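PDB 6G7N: extracellular solute-binding protein, family 1 from Trichodesmium erythraeum IMS101, which binds ferric iron between its two lobes and probably delivers it to an ABC transporter as the solute-binding component of an iron uptake system. Local coordinates for residues S144-A147 against S148-E151; I307-M310 against D311-W315. One frame throughout, in Å; residues are numbered along the deposited sequence.

How the contacts relate
Both contacts are local: contact 1 lies along successive turns of a helix, and contact 2 runs from the last helical turn into the loop after it. They sit on the same side of the chain's centre with their own centres about 13 Å apart. Contact 1 is buried, near the N-terminal end of helix 140-167, which starts at the iron site. Contact 2 is only partly buried and closes helix 303-312, with charged residues on its outer side. The two helices pack together: Ile146 CD1 lies 3.7 Å from Trp315 CZ3. In contact 1 a serine hydroxyl bonds to a helix carbonyl and isoleucines pack; in contact 2 a Schellman motif, a methionine-tryptophan contact and a bridging water take over.

Contact 1 (S144-A147 against S148-E151); sequences SLIA and SLIE
Ser148 turns its hydroxyl back along helix 140-167 to the carbonyl of Leu145, three residues earlier. From the start of the side chain the approach is close: CB of Ser148 already lies 3.5 Å from Leu145 O, and OG, at the tip, donates to that same oxygen over 2.7 Å. The torsion explains the reach, since with chi1 at 82° OG stands between the backbone N and the carbonyl carbon of its own residue. OG also lies beside Leu145 CD1.

Leu145 O is therefore gripped twice, because Leu149 N donates to it as well, at 3.1 Å. The hydroxyl approaches well off the line of the carbonyl, with a C=O...OG angle of 132°, whereas the amide of Leu149 lies closer to that line, at 154°. The regular i to i+4 bonds continue through this turn, from Ser148 N to Ser144 O and onward to Glu151 N with Ala147 O.

Ile146 and Ile150 meet on another flank of the helix, where Ile146 CG2 touches Ile150 CD1 at 4.0 Å and the two side chains cross at a slant. This flank faces helix 303-312, with Ala306 against Ile146 and Leu309 against Ile150. Ser144, whose OG bonds to Asp59, points to a different neighbour, and its side chain is about 12 Å from the bound iron. The chemistry thus differs round the helix: the hydroxyl of Ser148 spends its proton on its own helix, while Ile146 and Ile150, both buried, present an apolar surface to helix 303-312.

Contact 2 (I307-M310 against D311-W315); sequences IKLM and DRVGW
Met310 lays its terminal methyl almost squarely over the six-membered ring of Trp315, just past the end of helix 303-312: in the conformer described (a second is deposited for Met310), CE stands 3.9 Å from the centroid of that ring and 5° off its normal. The helix ends there in a Schellman motif. Gly314 leaves the helical conformation with a positive phi of 74°, and the chain doubles back so that Trp315 N donates to Met310 O over 3.0 Å, from residue i+5 back to i, the 6→1 bond of the motif. Gly314 N bonds to Asp311 O within the same turn.

The CH-pi contact is joined by a more distant Met-aromatic one, with Met310 SD above the same face. Both side chains run side by side in the same direction; Trp315 does so with CG anti to its backbone N (chi1 -176°), and a bend at chi3 of Met310 sets the methyl over the ring. Beyond the pair, Trp315 NE1 bonds to Arg135 O, and its ring meets Phe169 edge-to-face, which ties the helix end to the surrounding loops.

On another side of the turn, Leu309 CD2 touches Val313 CG2 at 4.2 Å, and Leu309 also rests on Ala162 of helix 140-167. The outer side is polar: a water donates to Lys308 O and to Asp311 OD2, each at 2.8 Å, linking side chain to helix backbone.

Contact 1 (S144-A147 against S148-E151)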
loop_
_atom_site.group_PDB
_atom_site.type_symbol
_atom_site.label_atom_id
_atom_site.label_comp_id
_atom_site.label_asym_id
_atom_site.label_seq_id
_atom_site.Cartn_x
_atom_site.Cartn_y
_atom_site.Cartn_z
ATOM N N SER A 144 7.220 4.911 -3.268
ATOM C CA SER A 144 6.714 4.024 -4.294
ATOM C C SER A 144 5.979 4.769 -5.412
ATOM O O SER A 144 6.107 4.422 -6.584
ATOM C CB SER A 144 5.833 2.929 -3.663
ATOM O OG SER A 144 6.692 2.019 -2.977
ATOM N N LEU A 145 5.199 5.794 -5.035
ATOM C CA LEU A 145 4.548 6.601 -6.064
ATOM C C LEU A 145 5.583 7.323 -6.939
ATOM O O LEU A 145 5.469 7.328 -8.165
ATOM C CB LEU A 145 3.577 7.585 -5.423
ATOM C CG LEU A 145 2.909 8.538 -6.401
ATOM C CD1 LEU A 145 1.983 7.849 -7.395
ATOM C CD2 LEU A 145 2.088 9.551 -5.616
ATOM N N ILE A 146 6.582 7.925 -6.312
ATOM C CA ILE A 146 7.627 8.582 -7.089
ATOM C C ILE A 146 8.399 7.594 -7.959
ATOM O O ILE A 146 8.727 7.914 -9.108
ATOM C CB ILE A 146 8.494 9.474 -6.183
ATOM C CG1 ILE A 146 7.801 10.809 -5.865
ATOM C CG2 ILE A 146 9.812 9.845 -6.869
ATOM C CD1 ILE A 146 6.327 10.917 -5.663
ATOM N N ALA A 147 8.695 6.410 -7.423
ATOM C CA ALA A 147 9.311 5.375 -8.234
ATOM C C ALA A 147 8.493 5.081 -9.493
ATOM O O ALA A 147 9.051 4.935 -10.589
ATOM C CB ALA A 147 9.524 4.114 -7.408
ATOM N N SER A 148 7.165 5.000 -9.336
ATOM C CA SER A 148 6.314 4.760 -10.511
ATOM C C SER A 148 6.447 5.873 -11.560
ATOM O O SER A 148 6.431 5.618 -12.768
ATOM C CB SER A 148 4.858 4.523 -10.099
ATOM O OG SER A 148 4.134 5.702 -9.868
ATOM N N LEU A 149 6.566 7.115 -11.083
ATOM C CA LEU A 149 6.705 8.262 -11.986
ATOM C C LEU A 149 8.068 8.277 -12.680
ATOM O O LEU A 149 8.168 8.645 -13.856
ATOM C CB LEU A 149 6.431 9.569 -11.246
ATOM C CG LEU A 149 4.994 9.721 -10.736
ATOM C CD1 LEU A 149 4.887 10.909 -9.803
ATOM C CD2 LEU A 149 4.021 9.846 -11.885
ATOM N N ILE A 150 9.126 7.846 -11.984
ATOM C CA ILE A 150 10.428 7.713 -12.616
ATOM C C ILE A 150 10.411 6.603 -13.667
ATOM O O ILE A 150 10.971 6.761 -14.754
ATOM C CB ILE A 150 11.528 7.445 -11.562
ATOM C CG1 ILE A 150 11.692 8.653 -10.629
ATOM C CG2 ILE A 150 12.855 7.110 -12.247
ATOM C CD1 ILE A 150 12.497 8.339 -9.399
ATOM N N GLU A 151 9.752 5.493 -13.365
ATOM C CA GLU A 151 9.613 4.422 -14.356
ATOM C C GLU A 151 8.955 4.935 -15.636
ATOM O O GLU A 151 9.397 4.609 -16.732
ATOM C CB GLU A 151 8.834 3.277 -13.762
ATOM C CG GLU A 151 8.512 2.132 -14.713
ATOM C CD GLU A 151 9.642 1.212 -15.082
ATOM O OE1 GLU A 151 10.775 1.416 -14.604
ATOM O OE2 GLU A 151 9.385 0.243 -15.840
#

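Contact 2 (I307-M310 against D311-W315)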
loop_
_atom_site.group_PDB
_atom_site.type_symbol
_atom_site.label_atom_id
_atom_site.label_comp_id
_atom_site.label_asym_id
_atom_site.label_seq_id
_atom_site.Cartn_x
_atom_site.Cartn_y
_atom_site.Cartn_z
ATOM N N ILE A 307 14.284 8.062 -3.687
ATOM C CA ILE A 307 14.926 8.737 -2.564
ATOM C C ILE A 307 15.873 9.833 -3.086
ATOM O O ILE A 307 15.879 10.952 -2.570
ATOM C CB ILE A 307 15.625 7.715 -1.653
ATOM C CG1 ILE A 307 14.577 6.849 -0.939
ATOM C CG2 ILE A 307 16.559 8.402 -0.673
ATOM C CD1 ILE A 307 15.145 5.669 -0.173
ATOM N N LYS A 308 16.703 9.484 -4.056
ATOM C CA LYS A 308 17.633 10.449 -4.655
ATOM C C LYS A 308 16.905 11.658 -5.240
ATOM O O LYS A 308 17.281 12.797 -4.992
ATOM C CB LYS A 308 18.510 9.771 -5.722
ATOM C CG LYS A 308 19.473 10.710 -6.435
ATOM C CD LYS A 308 20.171 9.989 -7.571
ATOM C CE LYS A 308 20.645 10.957 -8.639
ATOM N NZ LYS A 308 21.630 10.286 -9.527
ATOM N N LEU A 309 15.849 11.402 -6.009
ATOM C CA LEU A 309 15.098 12.485 -6.625
ATOM C C LEU A 309 14.470 13.392 -5.574
ATOM O O LEU A 309 14.531 14.626 -5.670
ATOM C CB LEU A 309 14.028 11.909 -7.576
ATOM C CG LEU A 309 13.094 12.910 -8.220
ATOM C CD1 LEU A 309 12.290 12.222 -9.300
ATOM C CD2 LEU A 309 12.063 13.380 -7.237
ATOM N N MET A 310 13.847 12.788 -4.563
ATOM C CA MET A 310 13.209 13.551 -3.498
ATOM C C MET A 310 14.186 14.488 -2.794
ATOM O O MET A 310 13.862 15.633 -2.476
ATOM C CB MET A 310 12.522 12.570 -2.547
ATOM C CG MET A 310 11.322 11.890 -3.224
ATOM S SD MET A 310 10.788 10.325 -2.494
ATOM C CE MET A 310 9.104 10.642 -1.880
ATOM N N ASP A 311 15.392 13.982 -2.552
ATOM C CA ASP A 311 16.425 14.801 -1.944
ATOM C C ASP A 311 16.833 15.936 -2.873
ATOM O O ASP A 311 16.950 17.095 -2.434
ATOM C CB ASP A 311 17.641 13.950 -1.583
ATOM C CG ASP A 311 18.846 14.812 -1.159
ATOM O OD1 ASP A 311 18.829 15.323 -0.035
ATOM O OD2 ASP A 311 19.750 15.048 -1.978
ATOM N N ARG A 312 17.045 15.597 -4.129
ATOM C CA ARG A 312 17.424 16.639 -5.138
ATOM C C ARG A 312 16.471 17.835 -5.233
ATOM O O ARG A 312 16.887 18.983 -5.387
ATOM C CB ARG A 312 17.583 15.982 -6.525
ATOM C CG ARG A 312 17.969 16.865 -7.717
ATOM C CD ARG A 312 19.294 17.609 -7.575
ATOM N NE ARG A 312 19.721 18.444 -8.710
ATOM C CZ ARG A 312 20.671 19.380 -8.607
ATOM N NH1 ARG A 312 21.276 19.572 -7.441
ATOM N NH2 ARG A 312 21.023 20.121 -9.645
ATOM N N VAL A 313 15.168 17.565 -5.092
ATOM C CA VAL A 313 14.182 18.642 -5.207
ATOM C C VAL A 313 13.771 19.251 -3.870
ATOM O O VAL A 313 12.869 20.109 -3.831
ATOM C CB VAL A 313 12.936 18.193 -5.991
ATOM C CG1 VAL A 313 13.330 17.751 -7.397
ATOM C CG2 VAL A 313 12.137 17.092 -5.286
ATOM N N GLY A 314 14.380 18.808 -2.783
ATOM C CA GLY A 314 14.117 19.401 -1.476
ATOM C C GLY A 314 12.751 19.026 -0.875
ATOM O O GLY A 314 12.141 19.820 -0.156
ATOM N N TRP A 315 12.288 17.801 -1.119
ATOM C CA TRP A 315 11.119 17.245 -0.442
ATOM C C TRP A 315 11.608 16.693 0.886
ATOM O O TRP A 315 12.328 15.683 0.943
ATOM C CB TRP A 315 10.532 16.170 -1.317
ATOM C CG TRP A 315 9.260 15.529 -0.848
ATOM C CD1 TRP A 315 8.748 15.400 0.420
ATOM C CD2 TRP A 315 8.370 14.840 -1.705
ATOM N NE1 TRP A 315 7.570 14.709 0.375
ATOM C CE2 TRP A 315 7.334 14.311 -0.909
ATOM C CE3 TRP A 315 8.344 14.607 -3.074
ATOM C CZ2 TRP A 315 6.287 13.570 -1.450
ATOM C CZ3 TRP A 315 7.310 13.869 -3.602
ATOM C CH2 TRP A 315 6.295 13.356 -2.794
HETATM O O HOH W 1 19.908 13.441 -4.246
#